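Local coordinates for protein Two-component system sensor histidine kinase (Bacteroides thetaiotaomicron, PDB 3OTT) that probably senses saccharides outside the cell through this propeller-and-sandwich domain and relays the signal by way of histidine kinase and DNA-binding parts, at residues L602-P606 and K607-V611; Y683-D686 and E687-F691; E227-N231 and N232-S236; A247-N251 and G252-Y256. All blocks are in the same frame, centred on the assembly; numbering follows the deposited sequence.

Contact 1: residues L602-P606 and K607-V611; sequences LLFDP and KEDCV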
# COMPACT_ATOMS: atom_id res chain seq x y z
N LEU B 602 8.86 -16.80 -17.08
CA LEU B 602 8.52 -16.30 -18.45
C LEU B 602 7.18 -16.91 -19.00
O LEU B 602 6.90 -18.08 -18.75
CB LEU B 602 9.65 -16.55 -19.47
CG LEU B 602 11.07 -15.94 -19.32
CD1 LEU B 602 12.12 -16.71 -20.14
CD2 LEU B 602 11.16 -14.41 -19.65
N LEU B 603 6.38 -16.12 -19.73
CA LEU B 603 5.15 -16.64 -20.33
C LEU B 603 4.87 -15.95 -21.66
O LEU B 603 4.74 -14.71 -21.74
CB LEU B 603 3.94 -16.42 -19.41
CG LEU B 603 2.51 -16.80 -19.94
CD1 LEU B 603 2.32 -18.32 -20.10
CD2 LEU B 603 1.38 -16.27 -19.08
N PHE B 604 4.77 -16.76 -22.72
CA PHE B 604 4.30 -16.28 -24.00
C PHE B 604 2.78 -16.41 -24.09
O PHE B 604 2.27 -17.51 -23.97
CB PHE B 604 4.92 -17.12 -25.10
CG PHE B 604 4.49 -16.72 -26.48
CD1 PHE B 604 4.43 -15.38 -26.85
CD2 PHE B 604 4.16 -17.70 -27.43
CE1 PHE B 604 4.01 -15.00 -28.18
CE2 PHE B 604 3.74 -17.33 -28.73
CZ PHE B 604 3.65 -15.98 -29.08
N ASP B 605 2.08 -15.30 -24.32
CA ASP B 605 0.63 -15.32 -24.63
C ASP B 605 0.39 -15.15 -26.13
O ASP B 605 0.53 -14.04 -26.65
CB ASP B 605 -0.16 -14.24 -23.87
CG ASP B 605 -1.73 -14.43 -23.98
OD1 ASP B 605 -2.25 -15.56 -24.21
OD2 ASP B 605 -2.44 -13.42 -23.79
N PRO B 606 0.04 -16.24 -26.83
CA PRO B 606 -0.13 -16.18 -28.28
C PRO B 606 -1.27 -15.26 -28.71
O PRO B 606 -1.16 -14.62 -29.74
CB PRO B 606 -0.42 -17.63 -28.69
CG PRO B 606 0.01 -18.46 -27.58
CD PRO B 606 -0.17 -17.60 -26.32
N LYS B 607 -2.34 -15.18 -27.91
CA LYS B 607 -3.47 -14.28 -28.22
C LYS B 607 -3.05 -12.81 -28.27
O LYS B 607 -3.38 -12.08 -29.21
CB LYS B 607 -4.62 -14.45 -27.20
CG LYS B 607 -5.35 -15.79 -27.22
CD LYS B 607 -6.30 -15.91 -26.00
CE LYS B 607 -7.45 -16.92 -26.25
NZ LYS B 607 -7.02 -18.34 -25.96
N GLU B 608 -2.33 -12.35 -27.25
CA GLU B 608 -1.99 -10.92 -27.21
C GLU B 608 -0.68 -10.62 -27.93
O GLU B 608 -0.19 -9.50 -27.86
CB GLU B 608 -1.94 -10.40 -25.76
CG GLU B 608 -3.22 -10.61 -24.95
CD GLU B 608 -4.38 -9.73 -25.38
OE1 GLU B 608 -4.15 -8.64 -25.99
OE2 GLU B 608 -5.55 -10.14 -25.08
N ASP B 609 -0.11 -11.64 -28.57
CA ASP B 609 1.26 -11.58 -29.08
C ASP B 609 2.25 -10.82 -28.14
O ASP B 609 2.87 -9.82 -28.53
CB ASP B 609 1.25 -10.96 -30.48
CG ASP B 609 2.56 -11.16 -31.23
OD1 ASP B 609 3.44 -11.86 -30.68
OD2 ASP B 609 2.69 -10.59 -32.35
N CYS B 610 2.35 -11.26 -26.89
CA CYS B 610 3.30 -10.64 -25.99
C CYS B 610 3.90 -11.63 -24.98
O CYS B 610 3.43 -12.75 -24.84
CB CYS B 610 2.64 -9.48 -25.30
SG CYS B 610 1.43 -10.06 -24.19
N VAL B 611 4.96 -11.20 -24.31
CA VAL B 611 5.70 -12.01 -23.34
C VAL B 611 5.71 -11.34 -21.96
O VAL B 611 6.01 -10.17 -21.83
CB VAL B 611 7.16 -12.26 -23.81
CG1 VAL B 611 7.95 -13.13 -22.77
CG2 VAL B 611 7.17 -12.94 -25.16

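Contact 2: residues Y683-D686 and E687-F691; sequences YSLD and EKNKF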
# COMPACT_ATOMS: atom_id res chain seq x y z
N TYR B 683 0.44 10.36 -25.57
CA TYR B 683 1.66 11.07 -25.20
C TYR B 683 2.95 10.30 -25.45
O TYR B 683 3.93 10.86 -25.96
CB TYR B 683 1.61 11.49 -23.74
CG TYR B 683 0.36 12.28 -23.40
CD1 TYR B 683 -0.07 13.34 -24.21
CD2 TYR B 683 -0.41 11.93 -22.30
CE1 TYR B 683 -1.25 14.04 -23.92
CE2 TYR B 683 -1.58 12.60 -22.00
CZ TYR B 683 -1.99 13.68 -22.81
OH TYR B 683 -3.15 14.36 -22.45
N SER B 684 2.98 9.02 -25.08
CA SER B 684 4.22 8.27 -25.13
C SER B 684 4.56 7.63 -26.48
O SER B 684 5.53 6.89 -26.56
CB SER B 684 4.24 7.23 -24.02
OG SER B 684 3.99 7.84 -22.75
N LEU B 685 3.84 7.96 -27.54
CA LEU B 685 3.87 7.14 -28.76
C LEU B 685 4.62 7.81 -29.90
O LEU B 685 4.38 8.97 -30.18
CB LEU B 685 2.44 6.86 -29.22
CG LEU B 685 1.58 5.90 -28.39
CD1 LEU B 685 0.25 5.52 -29.09
CD2 LEU B 685 2.42 4.67 -28.14
N ASP B 686 5.52 7.10 -30.56
CA ASP B 686 6.02 7.61 -31.84
C ASP B 686 4.84 7.61 -32.83
O ASP B 686 4.33 8.68 -33.19
CB ASP B 686 7.24 6.78 -32.30
CG ASP B 686 8.52 7.11 -31.47
OD1 ASP B 686 8.50 8.06 -30.63
OD2 ASP B 686 9.55 6.42 -31.65
N GLU B 687 4.31 6.43 -33.16
CA GLU B 687 3.17 6.32 -34.08
C GLU B 687 1.86 6.31 -33.31
O GLU B 687 1.77 5.64 -32.29
CB GLU B 687 3.28 5.02 -34.93
CG GLU B 687 4.59 4.81 -35.74
CD GLU B 687 4.50 3.70 -36.82
OE1 GLU B 687 3.75 2.69 -36.62
OE2 GLU B 687 5.16 3.82 -37.87
N LYS B 688 0.84 7.03 -33.80
CA LYS B 688 -0.51 7.00 -33.22
C LYS B 688 -1.23 5.68 -33.51
O LYS B 688 -0.93 5.00 -34.45
CB LYS B 688 -1.38 8.10 -33.81
CG LYS B 688 -0.82 9.50 -33.74
CD LYS B 688 -1.05 10.15 -32.42
CE LYS B 688 -1.14 11.66 -32.62
NZ LYS B 688 0.18 12.26 -32.68
N ASN B 689 -2.24 5.34 -32.73
CA ASN B 689 -3.08 4.20 -33.06
C ASN B 689 -4.12 4.53 -34.20
O ASN B 689 -4.32 5.69 -34.55
CB ASN B 689 -3.76 3.71 -31.80
CG ASN B 689 -2.78 3.09 -30.80
OD1 ASN B 689 -2.01 2.21 -31.15
ND2 ASN B 689 -2.80 3.56 -29.56
N LYS B 690 -4.76 3.49 -34.72
CA LYS B 690 -5.76 3.57 -35.77
C LYS B 690 -7.13 3.22 -35.21
O LYS B 690 -7.26 2.29 -34.42
CB LYS B 690 -5.38 2.63 -36.91
CG LYS B 690 -4.27 3.20 -37.79
CD LYS B 690 -3.60 2.13 -38.68
CE LYS B 690 -2.53 2.82 -39.56
NZ LYS B 690 -1.66 1.86 -40.36
N PHE B 691 -8.15 3.98 -35.61
CA PHE B 691 -9.51 3.81 -35.06
C PHE B 691 -10.59 3.49 -36.13
O PHE B 691 -10.46 3.82 -37.29
CB PHE B 691 -9.89 5.04 -34.18
CG PHE B 691 -8.93 5.24 -32.96
CD1 PHE B 691 -9.17 4.59 -31.78
CD2 PHE B 691 -7.76 5.97 -33.09
CE1 PHE B 691 -8.27 4.70 -30.70
CE2 PHE B 691 -6.83 6.10 -32.01
CZ PHE B 691 -7.09 5.49 -30.83

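Contact 3: residues E227-N231 and N232-S236; sequences EAFHN and NSIKS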
# COMPACT_ATOMS: atom_id res chain seq x y z
N GLU B 227 26.11 23.03 -8.02
CA GLU B 227 26.49 23.67 -9.27
C GLU B 227 26.53 25.20 -9.04
O GLU B 227 25.82 25.72 -8.19
CB GLU B 227 25.49 23.37 -10.39
CG GLU B 227 25.20 21.91 -10.64
CD GLU B 227 26.43 21.13 -11.16
OE1 GLU B 227 27.37 21.74 -11.73
OE2 GLU B 227 26.45 19.88 -10.97
N ALA B 228 27.40 25.89 -9.78
CA ALA B 228 27.53 27.33 -9.73
C ALA B 228 27.51 27.78 -11.18
O ALA B 228 28.34 27.36 -11.99
CB ALA B 228 28.85 27.74 -8.99
N PHE B 229 26.48 28.53 -11.55
CA PHE B 229 26.23 28.89 -12.94
C PHE B 229 26.01 30.38 -12.90
O PHE B 229 24.85 30.83 -12.87
CB PHE B 229 24.90 28.30 -13.38
CG PHE B 229 24.86 26.79 -13.52
CD1 PHE B 229 26.00 26.04 -13.86
CD2 PHE B 229 23.66 26.12 -13.41
CE1 PHE B 229 25.94 24.64 -14.03
CE2 PHE B 229 23.58 24.72 -13.59
CZ PHE B 229 24.75 23.98 -13.90
N HIS B 230 27.07 31.16 -12.86
CA HIS B 230 26.99 32.63 -12.84
C HIS B 230 26.13 33.21 -13.97
O HIS B 230 26.14 32.66 -15.10
CB HIS B 230 28.39 33.16 -13.02
CG HIS B 230 28.49 34.64 -12.95
ND1 HIS B 230 29.20 35.37 -13.88
CD2 HIS B 230 27.97 35.53 -12.07
CE1 HIS B 230 29.12 36.65 -13.56
NE2 HIS B 230 28.38 36.77 -12.47
N ASN B 231 25.39 34.30 -13.69
CA ASN B 231 24.45 34.90 -14.69
C ASN B 231 23.38 33.90 -15.25
O ASN B 231 22.74 34.17 -16.29
CB ASN B 231 25.17 35.57 -15.88
CG ASN B 231 25.98 36.83 -15.47
OD1 ASN B 231 25.65 37.52 -14.47
ND2 ASN B 231 27.03 37.13 -16.23
N ASN B 232 23.19 32.77 -14.59
CA ASN B 232 22.09 31.88 -14.95
C ASN B 232 21.24 31.70 -13.69
O ASN B 232 21.74 31.89 -12.60
CB ASN B 232 22.63 30.55 -15.49
CG ASN B 232 21.67 29.84 -16.50
OD1 ASN B 232 20.49 30.25 -16.71
ND2 ASN B 232 22.18 28.75 -17.11
N SER B 233 19.96 31.48 -13.81
CA SER B 233 19.18 31.17 -12.61
C SER B 233 18.42 29.89 -12.86
O SER B 233 18.03 29.58 -13.99
CB SER B 233 18.20 32.28 -12.27
OG SER B 233 17.51 32.62 -13.44
N ILE B 234 18.24 29.12 -11.80
CA ILE B 234 17.46 27.94 -11.88
C ILE B 234 16.02 28.32 -11.64
O ILE B 234 15.68 28.87 -10.58
CB ILE B 234 17.88 26.95 -10.83
CG1 ILE B 234 19.35 26.60 -10.99
CG2 ILE B 234 17.01 25.66 -10.93
CD1 ILE B 234 19.59 25.61 -11.97
N LYS B 235 15.16 28.03 -12.61
CA LYS B 235 13.72 28.39 -12.54
C LYS B 235 12.81 27.21 -12.20
O LYS B 235 11.69 27.39 -11.72
CB LYS B 235 13.27 28.97 -13.88
CG LYS B 235 14.18 30.04 -14.39
CD LYS B 235 13.49 30.95 -15.41
CE LYS B 235 14.13 32.37 -15.44
NZ LYS B 235 14.38 33.03 -14.07
N SER B 236 13.25 26.00 -12.50
CA SER B 236 12.36 24.86 -12.30
C SER B 236 13.15 23.58 -12.13
O SER B 236 14.26 23.49 -12.62
CB SER B 236 11.44 24.72 -13.54
OG SER B 236 12.24 24.81 -14.74

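Contact 4: residues A247-N251 and G252-Y256; sequences AGTDN and GLYVY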
# COMPACT_ATOMS: atom_id res chain seq x y z
N ALA B 247 17.18 20.43 -14.43
CA ALA B 247 17.14 21.80 -13.95
C ALA B 247 16.83 22.72 -15.11
O ALA B 247 17.55 22.71 -16.12
CB ALA B 247 18.49 22.18 -13.29
N GLY B 248 15.76 23.51 -14.99
CA GLY B 248 15.38 24.44 -16.06
C GLY B 248 15.89 25.83 -15.76
O GLY B 248 15.70 26.35 -14.66
N THR B 249 16.59 26.42 -16.72
CA THR B 249 17.23 27.69 -16.48
C THR B 249 16.70 28.70 -17.48
O THR B 249 15.83 28.39 -18.27
CB THR B 249 18.80 27.57 -16.56
OG1 THR B 249 19.22 27.45 -17.93
CG2 THR B 249 19.32 26.33 -15.78
N ASP B 250 17.27 29.88 -17.49
CA ASP B 250 17.11 30.74 -18.62
C ASP B 250 18.12 30.51 -19.71
O ASP B 250 18.13 31.26 -20.68
CB ASP B 250 17.08 32.22 -18.26
CG ASP B 250 17.97 32.55 -17.17
OD1 ASP B 250 19.20 32.52 -17.37
OD2 ASP B 250 17.42 32.87 -16.10
N ASN B 251 18.94 29.46 -19.62
CA ASN B 251 19.81 29.15 -20.77
C ASN B 251 19.80 27.66 -20.99
O ASN B 251 20.86 26.99 -21.07
CB ASN B 251 21.23 29.74 -20.61
CG ASN B 251 22.14 29.52 -21.88
OD1 ASN B 251 21.71 29.68 -23.04
ND2 ASN B 251 23.43 29.16 -21.63
N GLY B 252 18.57 27.12 -21.00
CA GLY B 252 18.32 25.74 -21.37
C GLY B 252 18.23 24.82 -20.18
O GLY B 252 18.09 25.24 -19.05
N LEU B 253 18.34 23.54 -20.49
CA LEU B 253 18.15 22.43 -19.58
C LEU B 253 19.47 21.75 -19.19
O LEU B 253 20.30 21.49 -20.04
CB LEU B 253 17.24 21.36 -20.27
CG LEU B 253 16.91 20.07 -19.51
CD1 LEU B 253 16.12 20.26 -18.22
CD2 LEU B 253 16.19 19.16 -20.47
N TYR B 254 19.64 21.49 -17.89
CA TYR B 254 20.79 20.79 -17.39
C TYR B 254 20.26 19.54 -16.74
O TYR B 254 19.17 19.55 -16.15
CB TYR B 254 21.55 21.59 -16.36
CG TYR B 254 22.35 22.72 -16.95
CD1 TYR B 254 21.73 23.91 -17.25
CD2 TYR B 254 23.73 22.59 -17.22
CE1 TYR B 254 22.44 24.98 -17.74
CE2 TYR B 254 24.47 23.67 -17.75
CZ TYR B 254 23.80 24.86 -18.00
OH TYR B 254 24.41 25.96 -18.58
N VAL B 255 21.01 18.47 -16.93
CA VAL B 255 20.61 17.17 -16.44
C VAL B 255 21.78 16.66 -15.56
O VAL B 255 22.89 16.48 -16.04
CB VAL B 255 20.32 16.16 -17.64
CG1 VAL B 255 20.02 14.79 -17.17
CG2 VAL B 255 19.21 16.61 -18.52
N TYR B 256 21.48 16.39 -14.28
CA TYR B 256 22.48 15.96 -13.29
C TYR B 256 22.27 14.49 -12.95
O TYR B 256 21.13 14.04 -12.60
CB TYR B 256 22.34 16.86 -12.02
CG TYR B 256 23.24 16.40 -10.85
CD1 TYR B 256 22.79 15.44 -9.98
CD2 TYR B 256 24.57 16.90 -10.69
CE1 TYR B 256 23.59 14.98 -8.91
CE2 TYR B 256 25.38 16.42 -9.65
CZ TYR B 256 24.86 15.46 -8.76
OH TYR B 256 25.57 14.96 -7.73

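Contact 1: residues L602-P606 and K607-V611
Two consecutive residues, Asp609 and Cys610, both face Asp605: this G1 beta bulge ends the hairpin of strands 601-605 and 610-615 in a beta-propeller blade. Asp609 sits at the bulge with positive phi and psi (38°/56°), which lets the chain swing back into the sheet. The hydrogen-bonded pair beyond it is uneven. Asp605 N donates to Cys610 O at 2.9 Å, nearly along the C=O axis, whereas the return bond from Cys610 N to Asp605 O is weak at 3.3 Å; a second weak bond, from Asp609 N to Pro606 O, spans the turn. The carboxylate of Asp605 swings anti to its own nitrogen (chi1 -169°) and lies alongside the Glu608 chain, pointing the same way, with OD2 3.1 Å from Glu608 CG. Its salt bridge goes to Arg331, on strand 326-331 of the next blade. An alanine here would remove the carboxylate, and Arg331 would probably be left without its mate, weakening the link between blades. Phe604 lies on the face of the sheet shared with Val611. Its ring has Pro606 N over the centre of one face and presents an edge to the carboxylate of Asp609, which is itself bound by Lys568 and Ser624. Phe604 CD1 meets Val611 CG2 at 4.0 Å, the two side chains crossing at about a right angle.

Contact 2: residues Y683-D686 and E687-F691
Leu685 folds against the carbonyl of Glu687 where the chain bends at the surface, a contact of van der Waals kind with no hydrogen bond across it. Tyr683 and Ser684 come first and bind the first propeller instead, the tyrosine OH reaching Tyr46 O and Ile35 N and the serine OG bonded to Glu289 and Asn291. Leu685 then carries the contact. With CG anti to its carbonyl carbon (chi1 -70°), the side chain lies along the following backbone, CB 3.4 Å and CD1 3.5 Å from Glu687 O. The same CD1 methyl touches Asn689 ND2 at 3.7 Å, the two side chains crossing at about a right angle. That amide nitrogen is spoken for by Asp680 OD2, which helps fix the surface that the methyl meets. Asp686, at the corner, is exposed, and its carboxylate takes no part in the contact. The loop as a whole runs from strand 674-679 to strand 691-696, which lie in different sheets of the C-terminal, Y_Y_Y-type beta-sandwich; it touches the propeller at its start and joins the sandwich at its end, where Lys690 and Phe691 make backbone bonds to Leu729 and Leu705.

Contact 3: residues E227-N231 and N232-S236
A type II beta turn running from Phe229 to Asn232 carries the chain around a corner between two sheets. Its closing bond goes from Asn232 N to Phe229 O at 3.1 Å, bent to 143°, with the donor 36° above the carbonyl plane and so off the lone pairs. Asn231 takes the positive phi (55°) that the third place of such a turn needs. His230 and Asn231 lie at the exposed bend, where Asn231 OD1 sits 3.4 Å above the plane of the His230 imidazole, toward its rim. Behind the turn, the beta carbons of Phe229 and Asn232 come within 3.8 Å of each other. Such a corner is the usual blade-to-blade passage of a beta-propeller: strand 222-229 is the last of one four-stranded sheet and strand 232-239 the first of the next. Phe229 bridges the two. One face of its ring lies over Glu227 CB, the edge meets Ile234 CD1 at 4.3 Å from Phe229 CD2, and the ring also stacks with Tyr254 of the new blade. The OD1 of buried Asn232 takes a weak bond from Ser233 N. The hydroxyl of Ser233, likewise buried, has two partners, Lys235 NZ at 3.2 Å from Ser233 OG and the carboxylate of Asp250. Further along, Lys235 and Ser236 both face Gly248 in a classic beta bulge.

Contact 4: residues A247-N251 and G252-Y256
Gly252 O is gripped twice by Thr249, whose OG1 donates at 2.7 Å and whose backbone N donates at 3.0 Å, the two arriving from opposite faces of the carbonyl plane. The hydroxyl works in both directions, for Thr249 OG1 also accepts from Asn251 N at 2.6 Å, which makes an ST turn at the head of this beta hairpin. A chi1 of 75° sets OG1 between the backbone nitrogen and the carbonyl carbon, where it can serve both partners. If a valine stood at this place, Gly252 O would be left with one of its two donors, and Asn251 N would probably lose its acceptor, freeing the turn to shift. Gly252 itself has backbone angles (96°/-164°) at which a beta carbon would be jammed against Asn251 O. Further down the ladder, Ala247 and Tyr254 form a regular hydrogen-bonded antiparallel pair: Ala247 N reaches Tyr254 O at 2.8 Å, and the return bond from Tyr254 N to Ala247 O is 3.0 Å long and lies in the carbonyl plane. The Thr249 CG2 methyl meets Tyr254 CD1 at 3.7 Å, the side chains crossing at about a right angle, while on the face of Leu253 its CD1 methyl approaches Ala247 O at 3.5 Å. The Tyr254 ring also stacks with His265. The hairpin forms the middle of a four-stranded propeller blade, with strand 232-239 beside 245-249 and strand 264-266 beside 252-256.

In the fold
Along the chain the order is contact 3, contact 4, contact 1, contact 2. Contacts 3 and 4 share one propeller blade, their centres 8 Å apart, for strands 232-239 and 245-249 are neighbours in its sheet: contact 3 brings the chain into the blade and contact 4 turns it back within. Contact 1 lies in the second propeller, about 42 Å between centres from contact 4, in the blade that the early strand 310-313 completes, closing the ring. Contact 2 belongs to the C-terminal sandwich, its centre about 22 Å from that of contact 1 without touching it. Together the four sample both propellers and the sandwich of this extracellular sensor region.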